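Local coordinates for predicted flavin-nucleotide-binding protein from COG3576 family structurally related to pyridoxine 5'-phosphate oxidase (PDB 2HTD), which probably binds a flavin nucleotide, as a putative oxidoreductase structurally related to pyridoxine 5'-phosphate oxidase, at residues B[32-44]-B[54-68]. Numbering follows the deposited sequence.
Sequences QVNLFKNNLVYLA and VGPKGSMTVLDPSHL. With SO4 (sulfate ion), chain I.
L43 and G55 form an antiparallel hydrogen-bonded pair. L43 N donates to G55 O at 2.8 Å, and G55 N returns a bond to L43 O. Two residues along each strand, K57 N donates to V41 O at 2.7 Å and 171°. These bonds build a β-hairpin from strands 41-46 and 52-57. Water 1 bridges the same pair: it accepts from V41 N and donates to K57 O.

Y42 and P56 share one face of the hairpin. P56 CB sits over the Y42 ring in a CH-pi contact, 4.0 Å from the centroid. CG of Y42 lies anti to the carbonyl carbon (chi1 -80°), which lets the ring lean across to the proline. V54 CG2 comes to the ring edge. Y42 also stacks on Y42 of the second subunit, so an alanine here would probably leave P56 CB without its aromatic face and remove the ring stack between the two subunits.

The other apolar contacts are mostly aliphatic. L43 CD1 packs on K57 CG at 3.7 Å, while K57 NZ runs on to a salt bridge with E72. M60, a selenomethionine, crosses V41 at about a right angle, CB to CB 4.1 Å. V62 spreads its two methyls under helix 30-38: CG2 meets F36 CB at 3.7 Å and CG1 meets V33 CG1. L68 CD1 lies over one face of the F36 ring, toward its rim.

A sulfate, probably from the crystallisation liquor, sits at the type I turn 57-60. G58 N, S59 N and S59 OG bond to it, as does K73 NZ.

The chemistry is thus divided: backbone bonds fix the hairpin register, and apolar packing alone joins V62 and L68 to the helix.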
ATOM      1  N   GLN B  32       0.250 -17.231  -6.523  1.00  8.58           N
ATOM      2  CA  GLN B  32       0.065 -16.076  -5.612  1.00  8.98           C
ATOM      3  C   GLN B  32       0.794 -16.247  -4.268  1.00 10.82           C
ATOM      4  O   GLN B  32       1.349 -15.300  -3.712  1.00 10.90           O
ATOM      5  CB  GLN B  32      -1.430 -15.850  -5.375  1.00  9.60           C
ATOM      6  CG  GLN B  32      -2.106 -15.313  -6.634  1.00 10.21           C
ATOM      7  CD  GLN B  32      -3.588 -15.423  -6.630  1.00 11.24           C
ATOM      8  OE1 GLN B  32      -4.180 -16.119  -5.799  1.00 11.22           O
ATOM      9  NE2 GLN B  32      -4.215 -14.765  -7.611  1.00 16.32           N
ATOM     10  N   VAL B  33       0.769 -17.479  -3.770  1.00 11.20           N
ATOM     11  CA  VAL B  33       1.580 -17.816  -2.612  1.00 10.53           C
ATOM     12  C   VAL B  33       3.043 -17.474  -2.868  1.00  9.80           C
ATOM     13  O   VAL B  33       3.723 -16.856  -2.042  1.00  9.86           O
ATOM     14  CB  VAL B  33       1.452 -19.320  -2.280  1.00  9.46           C
ATOM     15  CG1 VAL B  33       2.580 -19.718  -1.305  1.00 11.36           C
ATOM     16  CG2 VAL B  33       0.073 -19.665  -1.699  1.00 10.66           C
ATOM     17  N   ASN B  34       3.554 -17.842  -4.028  1.00  9.52           N
ATOM     18  CA  ASN B  34       4.957 -17.513  -4.330  1.00  9.80           C
ATOM     19  C   ASN B  34       5.212 -16.043  -4.521  1.00  9.69           C
ATOM     20  O   ASN B  34       6.274 -15.547  -4.150  1.00 12.55           O
ATOM     21  CB  ASN B  34       5.421 -18.318  -5.521  1.00 10.42           C
ATOM     22  CG  ASN B  34       5.640 -19.762  -5.159  1.00 15.76           C
ATOM     23  OD1 ASN B  34       5.989 -20.072  -4.014  1.00 15.45           O
ATOM     24  ND2 ASN B  34       5.460 -20.659  -6.127  1.00  9.54           N
ATOM     25  N   LEU B  35       4.232 -15.295  -5.013  1.00 10.18           N
ATOM     26  CA  LEU B  35       4.390 -13.832  -4.982  1.00  8.69           C
ATOM     27  C   LEU B  35       4.631 -13.263  -3.576  1.00  9.66           C
ATOM     28  O   LEU B  35       5.521 -12.434  -3.387  1.00 11.31           O
ATOM     29  CB  LEU B  35       3.187 -13.111  -5.604  1.00 11.35           C
ATOM     30  CG  LEU B  35       3.165 -13.025  -7.133  1.00 14.80           C
ATOM     31  CD1 LEU B  35       1.781 -12.609  -7.645  1.00 14.02           C
ATOM     32  CD2 LEU B  35       4.207 -12.023  -7.625  1.00 15.73           C
ATOM     33  N   PHE B  36       3.798 -13.715  -2.623  1.00 12.71           N
ATOM     34  CA  PHE B  36       3.926 -13.319  -1.237  1.00 12.09           C
ATOM     35  C   PHE B  36       5.220 -13.770  -0.610  1.00 11.35           C
ATOM     36  O   PHE B  36       5.822 -13.014   0.140  1.00 13.69           O
ATOM     37  CB  PHE B  36       2.737 -13.758  -0.356  1.00 12.39           C
ATOM     38  CG  PHE B  36       1.546 -12.855  -0.461  1.00 10.63           C
ATOM     39  CD1 PHE B  36       1.543 -11.599   0.118  1.00 14.18           C
ATOM     40  CD2 PHE B  36       0.448 -13.256  -1.195  1.00 12.76           C
ATOM     41  CE1 PHE B  36       0.440 -10.770  -0.015  1.00 13.88           C
ATOM     42  CE2 PHE B  36      -0.645 -12.426  -1.329  1.00 12.51           C
ATOM     43  CZ  PHE B  36      -0.649 -11.184  -0.731  1.00 12.43           C
ATOM     44  N   LYS B  37       5.660 -14.961  -0.953  1.00 13.17           N
ATOM     45  CA  LYS B  37       6.911 -15.482  -0.410  1.00 12.55           C
ATOM     46  C   LYS B  37       8.155 -14.752  -0.912  1.00 14.99           C
ATOM     47  O   LYS B  37       9.110 -14.595  -0.148  1.00 14.99           O
ATOM     48  CB  LYS B  37       7.043 -16.972  -0.712  1.00 13.00           C
ATOM     49  CG  LYS B  37       6.161 -17.815   0.126  1.00 14.63           C
ATOM     50  CD  LYS B  37       6.459 -19.308  -0.142  1.00 14.11           C
ATOM     51  CE  LYS B  37       5.566 -20.199   0.680  1.00 25.51           C
ATOM     52  NZ  LYS B  37       5.717 -21.641   0.315  1.00 26.87           N
ATOM     53  N   ASN B  38       8.147 -14.355  -2.183  1.00 14.01           N
ATOM     54  CA  ASN B  38       9.361 -13.992  -2.922  1.00 15.64           C
ATOM     55  C   ASN B  38       9.570 -12.499  -3.075  1.00 14.90           C
ATOM     56  O   ASN B  38      10.621 -12.048  -3.572  1.00 17.14           O
ATOM     57  CB  ASN B  38       9.332 -14.590  -4.342  1.00 18.28           C
ATOM     58  CG  ASN B  38       9.396 -16.130  -4.352  1.00 20.13           C
ATOM     59  OD1 ASN B  38       9.663 -16.773  -3.338  1.00 26.69           O
ATOM     60  ND2 ASN B  38       9.128 -16.706  -5.507  1.00 26.44           N
ATOM     61  N   ASN B  39       8.570 -11.707  -2.720  1.00 16.10           N
ATOM     62  CA  ASN B  39       8.665 -10.261  -2.902  1.00 14.31           C
ATOM     63  C   ASN B  39       8.394  -9.513  -1.613  1.00 14.29           C
ATOM     64  O   ASN B  39       7.784 -10.033  -0.690  1.00 17.42           O
ATOM     65  CB  ASN B  39       7.670  -9.807  -3.986  1.00 17.41           C
ATOM     66  CG  ASN B  39       7.985 -10.372  -5.315  1.00 19.90           C
ATOM     67  OD1 ASN B  39       8.874  -9.865  -6.017  1.00 21.47           O
ATOM     68  ND2 ASN B  39       7.297 -11.479  -5.685  1.00 15.51           N
ATOM     69  N   LEU B  40       8.885  -8.269  -1.541  1.00 14.34           N
ATOM     70  CA  LEU B  40       8.620  -7.412  -0.436  1.00 15.17           C
ATOM     71  C   LEU B  40       7.143  -7.056  -0.481  1.00 13.27           C
ATOM     72  O   LEU B  40       6.648  -6.526  -1.492  1.00 17.01           O
ATOM     73  CB  LEU B  40       9.472  -6.135  -0.544  1.00 15.54           C
ATOM     74  CG  LEU B  40       9.299  -5.112   0.575  1.00 16.66           C
ATOM     75  CD1 LEU B  40       9.558  -5.683   1.985  1.00 16.21           C
ATOM     76  CD2 LEU B  40      10.201  -3.916   0.284  1.00 15.17           C
ATOM     77  N   VAL B  41       6.426  -7.367   0.593  1.00 12.79           N
ATOM     78  CA  VAL B  41       4.983  -7.120   0.694  1.00 10.95           C
ATOM     79  C   VAL B  41       4.730  -5.735   1.280  1.00 12.81           C
ATOM     80  O   VAL B  41       5.419  -5.311   2.209  1.00 17.66           O
ATOM     81  CB  VAL B  41       4.339  -8.237   1.538  1.00 16.25           C
ATOM     82  CG1 VAL B  41       2.841  -8.014   1.799  1.00 14.85           C
ATOM     83  CG2 VAL B  41       4.596  -9.535   0.779  1.00 14.76           C
ATOM     84  N   TYR B  42       3.705  -5.063   0.747  1.00 11.16           N
ATOM     85  CA  TYR B  42       3.241  -3.783   1.293  1.00 12.55           C
ATOM     86  C   TYR B  42       1.878  -3.971   1.888  1.00 14.10           C
ATOM     87  O   TYR B  42       1.063  -4.740   1.367  1.00 13.96           O
ATOM     88  CB  TYR B  42       3.202  -2.664   0.230  1.00 15.55           C
ATOM     89  CG  TYR B  42       4.542  -2.085   0.001  1.00 13.29           C
ATOM     90  CD1 TYR B  42       5.536  -2.815  -0.670  1.00 14.96           C
ATOM     91  CD2 TYR B  42       4.878  -0.829   0.461  1.00 12.93           C
ATOM     92  CE1 TYR B  42       6.802  -2.289  -0.840  1.00 14.14           C
ATOM     93  CE2 TYR B  42       6.122  -0.318   0.305  1.00 13.42           C
ATOM     94  CZ  TYR B  42       7.093  -1.034  -0.361  1.00 15.29           C
ATOM     95  OH  TYR B  42       8.311  -0.398  -0.473  1.00 15.40           O
ATOM     96  N   LEU B  43       1.647  -3.318   3.010  1.00 12.53           N
ATOM     97  CA  LEU B  43       0.440  -3.460   3.801  1.00 13.12           C
ATOM     98  C   LEU B  43      -0.221  -2.110   4.002  1.00 15.31           C
ATOM     99  O   LEU B  43       0.449  -1.121   4.241  1.00 16.29           O
ATOM    100  CB  LEU B  43       0.809  -4.080   5.149  1.00 18.06           C
ATOM    101  CG  LEU B  43      -0.076  -4.265   6.355  1.00 22.94           C
ATOM    102  CD1 LEU B  43       0.602  -5.295   7.242  1.00 25.04           C
ATOM    103  CD2 LEU B  43      -0.268  -2.972   7.127  1.00 21.26           C
ATOM    104  N   ALA B  44      -1.550  -2.105   3.970  1.00 13.26           N
ATOM    105  CA  ALA B  44      -2.340  -0.898   4.115  1.00 13.08           C
ATOM    106  C   ALA B  44      -3.387  -1.118   5.175  1.00 11.83           C
ATOM    107  O   ALA B  44      -3.951  -2.219   5.280  1.00 12.58           O
ATOM    108  CB  ALA B  44      -3.007  -0.509   2.787  1.00 14.45           C
ATOM    109  N   VAL B  54       0.003   3.275   4.522  1.00 11.33           N
ATOM    110  CA  VAL B  54       0.659   2.159   3.765  1.00 12.16           C
ATOM    111  C   VAL B  54       2.145   2.095   4.065  1.00 11.80           C
ATOM    112  O   VAL B  54       2.809   3.129   4.233  1.00 12.75           O
ATOM    113  CB  VAL B  54       0.429   2.311   2.201  1.00 12.03           C
ATOM    114  CG1 VAL B  54       0.933   3.650   1.704  1.00 14.55           C
ATOM    115  CG2 VAL B  54       1.054   1.150   1.399  1.00 12.99           C
ATOM    116  N   GLY B  55       2.665   0.882   4.134  1.00 13.33           N
ATOM    117  CA  GLY B  55       4.097   0.682   4.358  1.00 11.12           C
ATOM    118  C   GLY B  55       4.505  -0.764   4.080  1.00 10.39           C
ATOM    119  O   GLY B  55       3.681  -1.651   3.987  1.00 16.18           O
ATOM    120  N   PRO B  56       5.812  -0.988   3.924  1.00 13.12           N
ATOM    121  CA  PRO B  56       6.403  -2.282   3.638  1.00 13.93           C
ATOM    122  C   PRO B  56       6.397  -3.201   4.863  1.00 15.68           C
ATOM    123  O   PRO B  56       6.514  -2.686   5.983  1.00 16.90           O
ATOM    124  CB  PRO B  56       7.837  -1.912   3.259  1.00 11.75           C
ATOM    125  CG  PRO B  56       8.169  -0.599   4.005  1.00 13.01           C
ATOM    126  CD  PRO B  56       6.822   0.100   4.017  1.00 10.53           C
ATOM    127  N   LYS B  57       6.259  -4.522   4.679  1.00 15.29           N
ATOM    128  CA  LYS B  57       6.419  -5.490   5.772  1.00 16.38           C
ATOM    129  C   LYS B  57       7.302  -6.655   5.332  1.00 14.37           C
ATOM    130  O   LYS B  57       6.850  -7.568   4.675  1.00 21.14           O
ATOM    131  CB  LYS B  57       5.068  -6.044   6.260  1.00 18.68           C
ATOM    132  CG  LYS B  57       4.295  -5.088   7.124  1.00 27.25           C
ATOM    133  CD  LYS B  57       4.904  -4.893   8.541  1.00 22.71           C
ATOM    134  CE  LYS B  57       4.189  -3.726   9.270  1.00 31.73           C
ATOM    135  NZ  LYS B  57       4.710  -3.364  10.632  1.00 29.56           N
ATOM    136  N   GLY B  58       8.565  -6.603   5.715  1.00 14.37           N
ATOM    137  CA  GLY B  58       9.531  -7.615   5.308  1.00 13.91           C
ATOM    138  C   GLY B  58       9.315  -9.008   5.879  1.00 15.82           C
ATOM    139  O   GLY B  58       9.796 -10.000   5.324  1.00 16.51           O
ATOM    140  N   SER B  59       8.619  -9.093   7.011  1.00 14.45           N
ATOM    141  CA  SER B  59       8.475 -10.389   7.723  1.00 14.72           C
ATOM    142  C   SER B  59       7.257 -11.210   7.327  1.00 16.72           C
ATOM    143  O   SER B  59       6.944 -12.195   7.995  1.00 17.79           O
ATOM    144  CB  SER B  59       8.428 -10.150   9.216  1.00 14.55           C
ATOM    145  OG  SER B  59       7.338  -9.327   9.520  1.00 17.37           O
HETATM  146  N   MSE B  60       6.562 -10.831   6.254  1.00 16.75           N
HETATM  147  CA  MSE B  60       5.369 -11.547   5.830  1.00 18.74           C
HETATM  148  C   MSE B  60       5.687 -12.967   5.428  1.00 18.09           C
HETATM  149  O   MSE B  60       6.683 -13.208   4.742  1.00 21.32           O
HETATM  150  CB  MSE B  60       4.725 -10.826   4.634  1.00 17.93           C
HETATM  151  CG  MSE B  60       3.293 -11.235   4.339  1.00 21.12           C
HETATM  152 SE   MSE B  60       2.104 -10.731   5.692  0.70 17.03          SE
HETATM  153  CE  MSE B  60       2.513  -8.932   5.864  1.00 13.00           C
ATOM    154  N   THR B  61       4.881 -13.908   5.898  1.00 14.48           N
ATOM    155  CA  THR B  61       4.899 -15.279   5.438  1.00 15.91           C
ATOM    156  C   THR B  61       3.505 -15.815   5.178  1.00 17.51           C
ATOM    157  O   THR B  61       2.495 -15.225   5.573  1.00 18.28           O
ATOM    158  CB  THR B  61       5.618 -16.203   6.429  1.00 20.13           C
ATOM    159  OG1 THR B  61       4.838 -16.358   7.606  1.00 22.26           O
ATOM    160  CG2 THR B  61       6.972 -15.645   6.818  1.00 21.58           C
ATOM    161  N   VAL B  62       3.468 -16.971   4.518  1.00 14.98           N
ATOM    162  CA  VAL B  62       2.235 -17.599   4.132  1.00 14.81           C
ATOM    163  C   VAL B  62       2.107 -18.824   5.000  1.00 15.49           C
ATOM    164  O   VAL B  62       3.000 -19.685   5.004  1.00 16.85           O
ATOM    165  CB  VAL B  62       2.258 -18.012   2.638  1.00 13.68           C
ATOM    166  CG1 VAL B  62       0.944 -18.692   2.289  1.00 14.04           C
ATOM    167  CG2 VAL B  62       2.516 -16.771   1.747  1.00 14.56           C
ATOM    168  N   LEU B  63       1.018 -18.914   5.774  1.00 13.96           N
ATOM    169  CA  LEU B  63       0.788 -20.091   6.601  1.00 14.55           C
ATOM    170  C   LEU B  63       0.089 -21.193   5.811  1.00 13.96           C
ATOM    171  O   LEU B  63       0.377 -22.359   5.951  1.00 16.29           O
ATOM    172  CB  LEU B  63      -0.045 -19.747   7.835  1.00 14.38           C
ATOM    173  CG  LEU B  63       0.576 -18.686   8.741  1.00 13.93           C
ATOM    174  CD1 LEU B  63      -0.367 -18.451   9.915  1.00 13.97           C
ATOM    175  CD2 LEU B  63       1.914 -19.160   9.202  1.00 15.46           C
ATOM    176  N   ASP B  64      -0.852 -20.789   4.987  1.00 14.71           N
ATOM    177  CA  ASP B  64      -1.628 -21.668   4.146  1.00 15.65           C
ATOM    178  C   ASP B  64      -2.356 -20.727   3.150  1.00 12.80           C
ATOM    179  O   ASP B  64      -2.280 -19.503   3.262  1.00 13.74           O
ATOM    180  CB  ASP B  64      -2.576 -22.528   4.988  1.00 15.59           C
ATOM    181  CG  ASP B  64      -3.525 -21.699   5.828  1.00 24.58           C
ATOM    182  OD1 ASP B  64      -4.349 -20.950   5.243  1.00 22.78           O
ATOM    183  OD2 ASP B  64      -3.443 -21.790   7.077  1.00 28.84           O
ATOM    184  N   PRO B  65      -3.018 -21.281   2.136  1.00 15.57           N
ATOM    185  CA  PRO B  65      -3.601 -20.454   1.075  1.00 14.58           C
ATOM    186  C   PRO B  65      -4.587 -19.382   1.534  1.00 14.42           C
ATOM    187  O   PRO B  65      -4.819 -18.438   0.781  1.00 15.84           O
ATOM    188  CB  PRO B  65      -4.310 -21.485   0.179  1.00 14.77           C
ATOM    189  CG  PRO B  65      -3.554 -22.740   0.412  1.00 18.86           C
ATOM    190  CD  PRO B  65      -3.206 -22.711   1.868  1.00 17.86           C
ATOM    191  N   SER B  66      -5.120 -19.496   2.758  1.00 14.15           N
ATOM    192  CA  SER B  66      -6.039 -18.461   3.265  1.00 15.69           C
ATOM    193  C   SER B  66      -5.527 -17.686   4.452  1.00 14.54           C
ATOM    194  O   SER B  66      -6.301 -16.912   5.036  1.00 13.75           O
ATOM    195  CB  SER B  66      -7.362 -19.110   3.648  1.00 18.11           C
ATOM    196  OG  SER B  66      -7.910 -19.807   2.540  1.00 24.58           O
ATOM    197  N   HIS B  67      -4.266 -17.894   4.836  1.00 14.11           N
ATOM    198  CA  HIS B  67      -3.687 -17.234   6.017  1.00 14.90           C
ATOM    199  C   HIS B  67      -2.247 -16.815   5.858  1.00 15.30           C
ATOM    200  O   HIS B  67      -1.400 -17.585   5.441  1.00 12.77           O
ATOM    201  CB  HIS B  67      -3.780 -18.137   7.252  1.00 13.65           C
ATOM    202  CG  HIS B  67      -5.175 -18.520   7.601  1.00 17.43           C
ATOM    203  ND1 HIS B  67      -5.805 -19.583   7.009  1.00 17.89           N
ATOM    204  CD2 HIS B  67      -6.089 -17.937   8.409  1.00 18.42           C
ATOM    205  CE1 HIS B  67      -7.034 -19.684   7.482  1.00 22.06           C
ATOM    206  NE2 HIS B  67      -7.235 -18.686   8.322  1.00 16.70           N
ATOM    207  N   LEU B  68      -1.964 -15.571   6.245  1.00 11.73           N
ATOM    208  CA  LEU B  68      -0.643 -15.019   6.261  1.00 14.43           C
ATOM    209  C   LEU B  68      -0.258 -14.650   7.671  1.00 10.84           C
ATOM    210  O   LEU B  68      -1.093 -14.648   8.558  1.00 12.55           O
ATOM    211  CB  LEU B  68      -0.569 -13.762   5.391  1.00 14.71           C
ATOM    212  CG  LEU B  68      -1.102 -13.955   3.955  1.00 16.01           C
ATOM    213  CD1 LEU B  68      -1.373 -12.601   3.313  1.00 23.15           C
ATOM    214  CD2 LEU B  68      -0.145 -14.752   3.139  1.00 23.79           C
TER
HETATM  215  S   SO4 I 123       9.379  -5.974   9.150  1.00 30.52           S
HETATM  216  O1  SO4 I 123      10.642  -6.722   9.277  1.00 33.80           O
HETATM  217  O2  SO4 I 123       9.226  -5.025  10.281  1.00 32.54           O
HETATM  218  O3  SO4 I 123       9.481  -5.036   8.000  1.00 28.42           O
HETATM  219  O4  SO4 I 123       8.236  -6.894   9.037  1.00 35.59           O
HETATM  220  O   HOH W   1       7.729  -8.941   2.597  1.00 22.71           O